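Local coordinates for uncharacterized protein ycf41 (Synechococcus elongatus PCC 6301, PDB 3KOJ) that probably binds single-stranded DNA through an OB-fold domain of the single-strand binding protein family, at residues I15-V20 with N74-L79; T19-P24 with E38-F43; T34-M39 with V58-V63. The protein carries 1 engineered substitution. All coordinates share one frame; numbering follows the deposited sequence.

In the fold
The three contacts follow one curled sheet of the OB fold, in the order 76-84, 12-28, 35-43, 53-60, all neighbours antiparallel. Contacts 1 and 2, their centres about 8 Å apart, share strand 12-28, with strand 76-84 along one edge and strand 35-43 along the other. Contact 3 carries strand 35-43 on to strand 53-60, about 13 Å from the centre of contact 2 and about 16 Å from that of contact 1. Contacts 2 and 3 are successive hairpins, whereas contact 1 brings back the strand after helix 62-70 onto the start of strand 12-28, so the sheet curls toward a barrel, the frame on which single-strand binding proteins are built.

Contact 1: I15-V20 with N74-L79; sequences ILQATV and NDEVVL
Glu76 and Thr19 face each other as a non-hydrogen-bonded pair of antiparallel strands, and the carboxylate of Glu76 leans across toward strand 15-20. The bend is at chi2 (107°), which turns the acid over the opposite backbone instead of letting it run straight out. Glu76 OE2 then lies 3.3 Å from Thr19 OG1, and one water ties the two together: it accepts from Thr19 OG1 at 2.8 Å and donates to Glu76 OE2 at 3.1 Å. Glu76 OE2 also comes within 3.2 Å of Ala18 O, two acceptors with no hydrogen bond between them. Gln17 stretches out with its amide plane at 90° to the carboxylate, Gln17 NE2 being 3.6 Å from Glu76 OE1; the amide oxygen is used elsewhere, by Met11 N of the second subunit. Further along this face Ile15 CG2 meets Val78 CG1 at 3.7 Å, two methyl branches crossing at a slant. Leu16, Ala18, Val77 and Leu79 turn to the opposite face, where Ala18 and Leu79 pack on Val41 of strand 35-43. Backbone bonds pair Leu16 with Leu79 and Ala18 with Val77 both ways, and Val20 with Asp75 and Asn74. Substituting an alanine at Glu76 would probably leave the water bridging to Thr19 without its acceptor on strand 76-79, and Gln17 NE2 without the carboxylate beside it. The Glu76 face is thus mixed, apolar at Ile15 and Val78, and His107 of the third subunit packs on it. The carboxylate, close to Ala18 O, probably relies on the water for a donor.

Contact 2: T19-P24 with E38-F43; sequences TVVEAP and EMVVQF
Val21 and Glu22 both turn their backbone N-H groups on Val40, and the packing is tight here. Val40 O takes two bonds from the same face of its plane, from Val21 N at 2.9 Å and from Glu22 N at 3.2 Å, the second bent to 141° at the hydrogen. The slack bond at this point is the return one from Val40 N to Glu22 O, 3.3 Å long. Side chains close over it: Val40 CB sits 3.5 Å from Glu22 CB, and Val21 CG2, placed between its own backbone N and carbonyl carbon, reaches Val40 CG1 at 3.7 Å. Val21 CG1 meets Gln42 CB, the two side chains crossing at about a right angle. Beyond them Thr19 and Gln42 exchange a regular pair of backbone bonds. Selenomethionine Met39 starts toward the partner strand, its CB 3.2 Å from Glu22 O, but the chain then runs extended into the interior, where it touches Leu79 and Cys71.

The margins are looser. Between these segments Pro24 CA makes a CA-H...O contact with Glu38 O, the backbone bond from Glu38 goes on to Gln25, and a water lies close to Ala23 O and Glu38 O. At the far end another water, donating to Gln42 O, accepts from the Thr19 hydroxyl. The carboxylate of Glu22 extends along Val40 CG2 out toward solvent. Two residues set against one make a classic beta bulge, and with the corner at Glu22 it lets strand 12-28 bend sharply, as the coiled first strand of OB-fold barrels does.

Contact 3: T34-M39 with V58-V63; sequences TPVAEM and VGWGAV
Val36 lies over one face of the Trp60 indole in a CH-pi contact: Val36 CG2 stands 4.1 Å from the centroid of the six-membered ring, only 11° off its normal. With CG2 anti to the backbone N, that same methyl also reaches Val58 CG1 at 3.6 Å, so a single branch touches both neighbours. Thr34 CG2 comes to the ring from the edge, near its plane, 4.2 Å from Trp60 CE3, while the Thr34 hydroxyl bonds to Asp31. At the other end Glu38 CB rests against Val58 CG2.

This is the hairpin of strands 35-43 and 53-60, the second and third strands of the OB fold, at the point where the chain leaves the sheet for helix 62-70.

Hydrogen bonds hold the backbones together. Ala37 and Gly59 exchange a pair, 2.9 Å from Ala37 N to Gly59 O and 2.8 Å from Gly59 N to Ala37 O. Past Trp60, Gly61 N donates to Pro35 O at a slightly bent 148°, which fixes the helix N-cap residue against the strand. Both glycines suit their places: Gly61 has a positive phi, and a side chain on Gly59 would probably be crowded by Val63 CG1.

Contact 1: I15-V20 with N74-L79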
loop_
_atom_site.group_PDB
_atom_site.type_symbol
_atom_site.label_atom_id
_atom_site.label_comp_id
_atom_site.label_asym_id
_atom_site.label_seq_id
_atom_site.Cartn_x
_atom_site.Cartn_y
_atom_site.Cartn_z
ATOM N N ILE B 15 -4.631 -2.455 -2.287
ATOM C CA ILE B 15 -4.010 -3.502 -3.076
ATOM C C ILE B 15 -4.434 -4.844 -2.500
ATOM O O ILE B 15 -4.146 -5.162 -1.341
ATOM C CB ILE B 15 -2.484 -3.327 -3.072
ATOM C CG1 ILE B 15 -2.162 -1.934 -3.638
ATOM C CG2 ILE B 15 -1.826 -4.439 -3.896
ATOM C CD1 ILE B 15 -0.701 -1.583 -3.715
ATOM N N LEU B 16 -5.127 -5.624 -3.324
ATOM C CA LEU B 16 -5.665 -6.901 -2.894
ATOM C C LEU B 16 -5.342 -8.080 -3.791
ATOM O O LEU B 16 -5.400 -7.984 -5.014
ATOM C CB LEU B 16 -7.195 -6.814 -2.806
ATOM C CG LEU B 16 -7.902 -5.801 -1.906
ATOM C CD1 LEU B 16 -9.345 -5.624 -2.381
ATOM C CD2 LEU B 16 -7.866 -6.280 -0.464
ATOM N N GLN B 17 -5.035 -9.202 -3.153
ATOM C CA GLN B 17 -4.770 -10.451 -3.843
ATOM C C GLN B 17 -6.138 -11.128 -3.775
ATOM O O GLN B 17 -6.685 -11.294 -2.687
ATOM C CB GLN B 17 -3.753 -11.253 -3.052
ATOM C CG GLN B 17 -3.232 -12.487 -3.723
ATOM C CD GLN B 17 -2.219 -13.181 -2.844
ATOM O OE1 GLN B 17 -1.436 -12.519 -2.155
ATOM N NE2 GLN B 17 -2.224 -14.510 -2.855
ATOM N N ALA B 18 -6.695 -11.510 -4.921
ATOM C CA ALA B 18 -8.019 -12.127 -4.933
ATOM C C ALA B 18 -8.223 -13.077 -6.101
ATOM O O ALA B 18 -7.411 -13.130 -7.031
ATOM C CB ALA B 18 -9.095 -11.033 -4.964
ATOM N N THR B 19 -9.328 -13.814 -6.042
ATOM C CA THR B 19 -9.698 -14.786 -7.062
ATOM C C THR B 19 -10.928 -14.297 -7.832
ATOM O O THR B 19 -11.910 -13.851 -7.238
ATOM C CB THR B 19 -10.036 -16.151 -6.412
ATOM O OG1 THR B 19 -8.916 -16.595 -5.633
ATOM C CG2 THR B 19 -10.356 -17.198 -7.479
ATOM N N VAL B 20 -10.873 -14.379 -9.155
ATOM C CA VAL B 20 -11.998 -13.953 -9.989
ATOM C C VAL B 20 -13.140 -14.968 -9.834
ATOM O O VAL B 20 -12.962 -16.151 -10.125
ATOM C CB VAL B 20 -11.568 -13.881 -11.479
ATOM C CG1 VAL B 20 -12.740 -13.453 -12.359
ATOM C CG2 VAL B 20 -10.402 -12.907 -11.630
ATOM N N ASN B 74 -11.613 -18.166 -11.555
ATOM C CA ASN B 74 -10.618 -18.844 -10.738
ATOM C C ASN B 74 -9.183 -18.346 -10.892
ATOM O O ASN B 74 -8.272 -18.910 -10.293
ATOM C CB ASN B 74 -10.680 -20.362 -10.957
ATOM C CG ASN B 74 -10.237 -21.138 -9.730
ATOM O OD1 ASN B 74 -10.673 -20.850 -8.612
ATOM N ND2 ASN B 74 -9.373 -22.130 -9.930
ATOM N N ASP B 75 -8.976 -17.298 -11.689
ATOM C CA ASP B 75 -7.636 -16.721 -11.833
ATOM C C ASP B 75 -7.322 -15.976 -10.540
ATOM O O ASP B 75 -8.192 -15.301 -9.993
ATOM C CB ASP B 75 -7.578 -15.700 -12.977
ATOM C CG ASP B 75 -7.446 -16.346 -14.340
ATOM O OD1 ASP B 75 -7.205 -17.569 -14.400
ATOM O OD2 ASP B 75 -7.574 -15.622 -15.349
ATOM N N GLU B 76 -6.092 -16.095 -10.049
ATOM C CA GLU B 76 -5.702 -15.375 -8.838
ATOM C C GLU B 76 -4.929 -14.149 -9.317
ATOM O O GLU B 76 -3.936 -14.272 -10.031
ATOM C CB GLU B 76 -4.812 -16.234 -7.932
ATOM C CG GLU B 76 -4.256 -15.458 -6.733
ATOM C CD GLU B 76 -4.898 -15.839 -5.408
ATOM O OE1 GLU B 76 -4.340 -16.709 -4.706
ATOM O OE2 GLU B 76 -5.960 -15.271 -5.066
ATOM N N VAL B 77 -5.390 -12.967 -8.927
ATOM C CA VAL B 77 -4.757 -11.733 -9.366
ATOM C C VAL B 77 -4.447 -10.799 -8.206
ATOM O O VAL B 77 -4.829 -11.058 -7.061
ATOM C CB VAL B 77 -5.690 -10.965 -10.337
ATOM C CG1 VAL B 77 -5.988 -11.818 -11.561
ATOM C CG2 VAL B 77 -7.011 -10.603 -9.625
ATOM N N VAL B 78 -3.711 -9.736 -8.508
ATOM C CA VAL B 78 -3.436 -8.698 -7.522
ATOM C C VAL B 78 -4.021 -7.454 -8.170
ATOM O O VAL B 78 -3.714 -7.143 -9.323
ATOM C CB VAL B 78 -1.940 -8.434 -7.279
ATOM C CG1 VAL B 78 -1.794 -7.223 -6.345
ATOM C CG2 VAL B 78 -1.288 -9.647 -6.639
ATOM N N LEU B 79 -4.868 -6.750 -7.434
ATOM C CA LEU B 79 -5.493 -5.546 -7.960
ATOM C C LEU B 79 -5.054 -4.332 -7.155
ATOM O O LEU B 79 -4.897 -4.417 -5.940
ATOM C CB LEU B 79 -7.022 -5.674 -7.868
ATOM C CG LEU B 79 -7.639 -6.883 -8.573
ATOM C CD1 LEU B 79 -9.040 -7.139 -8.024
ATOM C CD2 LEU B 79 -7.669 -6.645 -10.078
HETATM O O HOH W 1 -8.403 -15.538 -3.132
#

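Contact 2: T19-P24 with E38-F43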
loop_
_atom_site.group_PDB
_atom_site.type_symbol
_atom_site.label_atom_id
_atom_site.label_comp_id
_atom_site.label_asym_id
_atom_site.label_seq_id
_atom_site.Cartn_x
_atom_site.Cartn_y
_atom_site.Cartn_z
ATOM N N THR B 19 -9.328 -13.814 -6.042
ATOM C CA THR B 19 -9.698 -14.786 -7.062
ATOM C C THR B 19 -10.928 -14.297 -7.832
ATOM O O THR B 19 -11.910 -13.851 -7.238
ATOM C CB THR B 19 -10.036 -16.151 -6.412
ATOM O OG1 THR B 19 -8.916 -16.595 -5.633
ATOM C CG2 THR B 19 -10.356 -17.198 -7.479
ATOM N N VAL B 20 -10.873 -14.379 -9.155
ATOM C CA VAL B 20 -11.998 -13.953 -9.989
ATOM C C VAL B 20 -13.140 -14.968 -9.834
ATOM O O VAL B 20 -12.962 -16.151 -10.125
ATOM C CB VAL B 20 -11.568 -13.881 -11.479
ATOM C CG1 VAL B 20 -12.740 -13.453 -12.359
ATOM C CG2 VAL B 20 -10.402 -12.907 -11.630
ATOM N N VAL B 21 -14.302 -14.515 -9.364
ATOM C CA VAL B 21 -15.437 -15.423 -9.186
ATOM C C VAL B 21 -16.642 -15.073 -10.054
ATOM O O VAL B 21 -17.640 -15.790 -10.068
ATOM C CB VAL B 21 -15.856 -15.516 -7.712
ATOM C CG1 VAL B 21 -14.691 -16.065 -6.892
ATOM C CG2 VAL B 21 -16.291 -14.157 -7.200
ATOM N N GLU B 22 -16.558 -13.947 -10.753
ATOM C CA GLU B 22 -17.597 -13.574 -11.702
ATOM C C GLU B 22 -16.838 -12.946 -12.852
ATOM O O GLU B 22 -16.147 -11.932 -12.686
ATOM C CB GLU B 22 -18.629 -12.594 -11.136
ATOM C CG GLU B 22 -19.840 -12.493 -12.074
ATOM C CD GLU B 22 -21.085 -11.902 -11.430
ATOM O OE1 GLU B 22 -21.401 -12.270 -10.278
ATOM O OE2 GLU B 22 -21.763 -11.084 -12.088
ATOM N N ALA B 23 -16.943 -13.584 -14.010
ATOM C CA ALA B 23 -16.244 -13.135 -15.205
ATOM C C ALA B 23 -16.551 -11.692 -15.571
ATOM O O ALA B 23 -17.679 -11.219 -15.429
ATOM C CB ALA B 23 -16.579 -14.057 -16.380
ATOM N N PRO B 24 -15.532 -10.967 -16.041
ATOM C CA PRO B 24 -15.678 -9.569 -16.439
ATOM C C PRO B 24 -16.677 -9.389 -17.578
ATOM O O PRO B 24 -16.718 -10.188 -18.517
ATOM C CB PRO B 24 -14.253 -9.173 -16.844
ATOM C CG PRO B 24 -13.608 -10.473 -17.206
ATOM C CD PRO B 24 -14.128 -11.396 -16.147
ATOM N N GLU B 38 -16.598 -4.804 -15.468
ATOM C CA GLU B 38 -16.877 -5.082 -14.071
ATOM C C GLU B 38 -16.880 -6.584 -13.836
ATOM O O GLU B 38 -17.319 -7.366 -14.686
ATOM C CB GLU B 38 -18.203 -4.443 -13.632
ATOM C CG GLU B 38 -19.445 -5.297 -13.731
ATOM C CD GLU B 38 -20.643 -4.610 -13.092
ATOM O OE1 GLU B 38 -20.929 -3.451 -13.467
ATOM O OE2 GLU B 38 -21.295 -5.220 -12.215
HETATM N N MSE B 39 -16.350 -6.983 -12.690
HETATM C CA MSE B 39 -16.287 -8.391 -12.334
HETATM C C MSE B 39 -16.379 -8.478 -10.827
HETATM O O MSE B 39 -16.509 -7.462 -10.152
HETATM C CB MSE B 39 -14.967 -9.007 -12.832
HETATM C CG MSE B 39 -13.705 -8.409 -12.228
HETATM SE SE MSE B 39 -12.077 -9.215 -12.965
HETATM C CE MSE B 39 -10.832 -8.678 -11.574
ATOM N N VAL B 40 -16.328 -9.691 -10.297
ATOM C CA VAL B 40 -16.385 -9.872 -8.856
ATOM C C VAL B 40 -15.227 -10.761 -8.444
ATOM O O VAL B 40 -14.899 -11.719 -9.138
ATOM C CB VAL B 40 -17.711 -10.536 -8.415
ATOM C CG1 VAL B 40 -17.712 -10.746 -6.902
ATOM C CG2 VAL B 40 -18.895 -9.659 -8.828
ATOM N N VAL B 41 -14.596 -10.432 -7.323
ATOM C CA VAL B 41 -13.491 -11.238 -6.832
ATOM C C VAL B 41 -13.771 -11.656 -5.398
ATOM O O VAL B 41 -14.614 -11.067 -4.719
ATOM C CB VAL B 41 -12.144 -10.475 -6.875
ATOM C CG1 VAL B 41 -11.848 -10.032 -8.299
ATOM C CG2 VAL B 41 -12.175 -9.275 -5.913
ATOM N N GLN B 42 -13.066 -12.688 -4.952
ATOM C CA GLN B 42 -13.215 -13.178 -3.593
ATOM C C GLN B 42 -11.842 -13.260 -2.937
ATOM O O GLN B 42 -10.863 -13.669 -3.564
ATOM C CB GLN B 42 -13.869 -14.564 -3.590
ATOM C CG GLN B 42 -14.031 -15.159 -2.196
ATOM C CD GLN B 42 -14.709 -16.519 -2.216
ATOM O OE1 GLN B 42 -15.905 -16.629 -2.498
ATOM N NE2 GLN B 42 -13.940 -17.563 -1.924
ATOM N N PHE B 43 -11.768 -12.843 -1.681
ATOM C CA PHE B 43 -10.510 -12.902 -0.952
ATOM C C PHE B 43 -10.778 -13.356 0.473
ATOM O O PHE B 43 -11.884 -13.180 0.994
ATOM C CB PHE B 43 -9.771 -11.554 -1.003
ATOM C CG PHE B 43 -10.606 -10.364 -0.625
ATOM C CD1 PHE B 43 -10.523 -9.816 0.648
ATOM C CD2 PHE B 43 -11.432 -9.753 -1.563
ATOM C CE1 PHE B 43 -11.238 -8.671 0.981
ATOM C CE2 PHE B 43 -12.154 -8.607 -1.242
ATOM C CZ PHE B 43 -12.059 -8.065 0.032
HETATM O O HOH W 1 -8.403 -15.538 -3.132
HETATM O O HOH W 2 -19.486 -9.167 -13.924
#

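Contact 3: T34-M39 with V58-V63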
loop_
_atom_site.group_PDB
_atom_site.type_symbol
_atom_site.label_atom_id
_atom_site.label_comp_id
_atom_site.label_asym_id
_atom_site.label_seq_id
_atom_site.Cartn_x
_atom_site.Cartn_y
_atom_site.Cartn_z
ATOM N N THR B 34 -15.741 5.301 -23.733
ATOM C CA THR B 34 -14.902 4.760 -22.668
ATOM C C THR B 34 -15.373 3.379 -22.220
ATOM O O THR B 34 -16.471 3.225 -21.684
ATOM C CB THR B 34 -14.876 5.685 -21.437
ATOM O OG1 THR B 34 -14.397 6.981 -21.818
ATOM C CG2 THR B 34 -13.952 5.113 -20.372
ATOM N N PRO B 35 -14.536 2.354 -22.433
ATOM C CA PRO B 35 -14.871 0.983 -22.048
ATOM C C PRO B 35 -14.891 0.850 -20.531
ATOM O O PRO B 35 -14.081 1.463 -19.842
ATOM C CB PRO B 35 -13.729 0.158 -22.647
ATOM C CG PRO B 35 -13.119 1.057 -23.691
ATOM C CD PRO B 35 -13.204 2.407 -23.055
ATOM N N VAL B 36 -15.820 0.061 -20.012
ATOM C CA VAL B 36 -15.877 -0.166 -18.576
ATOM C C VAL B 36 -16.162 -1.641 -18.340
ATOM O O VAL B 36 -17.114 -2.207 -18.880
ATOM C CB VAL B 36 -16.931 0.735 -17.882
ATOM C CG1 VAL B 36 -18.247 0.643 -18.591
ATOM C CG2 VAL B 36 -17.074 0.341 -16.414
ATOM N N ALA B 37 -15.295 -2.267 -17.554
ATOM C CA ALA B 37 -15.415 -3.684 -17.259
ATOM C C ALA B 37 -15.689 -3.891 -15.782
ATOM O O ALA B 37 -15.091 -3.225 -14.935
ATOM C CB ALA B 37 -14.131 -4.399 -17.648
ATOM N N GLU B 38 -16.598 -4.804 -15.468
ATOM C CA GLU B 38 -16.877 -5.082 -14.071
ATOM C C GLU B 38 -16.880 -6.584 -13.836
ATOM O O GLU B 38 -17.319 -7.366 -14.686
ATOM C CB GLU B 38 -18.203 -4.443 -13.632
ATOM C CG GLU B 38 -19.445 -5.297 -13.731
ATOM C CD GLU B 38 -20.643 -4.610 -13.092
ATOM O OE1 GLU B 38 -20.929 -3.451 -13.467
ATOM O OE2 GLU B 38 -21.295 -5.220 -12.215
HETATM N N MSE B 39 -16.350 -6.983 -12.690
HETATM C CA MSE B 39 -16.287 -8.391 -12.334
HETATM C C MSE B 39 -16.379 -8.478 -10.827
HETATM O O MSE B 39 -16.509 -7.462 -10.152
HETATM C CB MSE B 39 -14.967 -9.007 -12.832
HETATM C CG MSE B 39 -13.705 -8.409 -12.228
HETATM SE SE MSE B 39 -12.077 -9.215 -12.965
HETATM C CE MSE B 39 -10.832 -8.678 -11.574
ATOM N N VAL B 58 -14.305 -2.701 -10.639
ATOM C CA VAL B 58 -14.599 -1.993 -11.879
ATOM C C VAL B 58 -13.370 -1.304 -12.463
ATOM O O VAL B 58 -12.622 -0.639 -11.749
ATOM C CB VAL B 58 -15.690 -0.925 -11.653
ATOM C CG1 VAL B 58 -16.049 -0.255 -12.977
ATOM C CG2 VAL B 58 -16.918 -1.567 -11.010
ATOM N N GLY B 59 -13.176 -1.469 -13.767
ATOM C CA GLY B 59 -12.051 -0.848 -14.441
ATOM C C GLY B 59 -12.525 0.005 -15.605
ATOM O O GLY B 59 -13.462 -0.371 -16.314
ATOM N N TRP B 60 -11.887 1.154 -15.805
ATOM C CA TRP B 60 -12.266 2.049 -16.894
ATOM C C TRP B 60 -11.132 2.218 -17.898
ATOM O O TRP B 60 -9.956 2.150 -17.543
ATOM C CB TRP B 60 -12.654 3.426 -16.349
ATOM C CG TRP B 60 -13.780 3.415 -15.370
ATOM C CD1 TRP B 60 -13.759 2.918 -14.097
ATOM C CD2 TRP B 60 -15.103 3.929 -15.579
ATOM N NE1 TRP B 60 -14.985 3.092 -13.501
ATOM C CE2 TRP B 60 -15.826 3.709 -14.386
ATOM C CE3 TRP B 60 -15.742 4.554 -16.656
ATOM C CZ2 TRP B 60 -17.167 4.092 -14.244
ATOM C CZ3 TRP B 60 -17.074 4.933 -16.512
ATOM C CH2 TRP B 60 -17.770 4.702 -15.313
ATOM N N GLY B 61 -11.498 2.435 -19.156
ATOM C CA GLY B 61 -10.504 2.640 -20.194
ATOM C C GLY B 61 -9.641 1.441 -20.524
ATOM O O GLY B 61 -10.132 0.318 -20.630
ATOM N N ALA B 62 -8.344 1.685 -20.684
ATOM C CA ALA B 62 -7.397 0.634 -21.028
ATOM C C ALA B 62 -7.412 -0.537 -20.055
ATOM O O ALA B 62 -7.305 -1.695 -20.467
ATOM C CB ALA B 62 -5.991 1.213 -21.117
ATOM N N VAL B 63 -7.545 -0.250 -18.764
ATOM C CA VAL B 63 -7.547 -1.331 -17.785
ATOM C C VAL B 63 -8.797 -2.198 -17.924
ATOM O O VAL B 63 -8.775 -3.382 -17.587
ATOM C CB VAL B 63 -7.414 -0.788 -16.338
ATOM C CG1 VAL B 63 -8.740 -0.254 -15.843
ATOM C CG2 VAL B 63 -6.880 -1.887 -15.425
#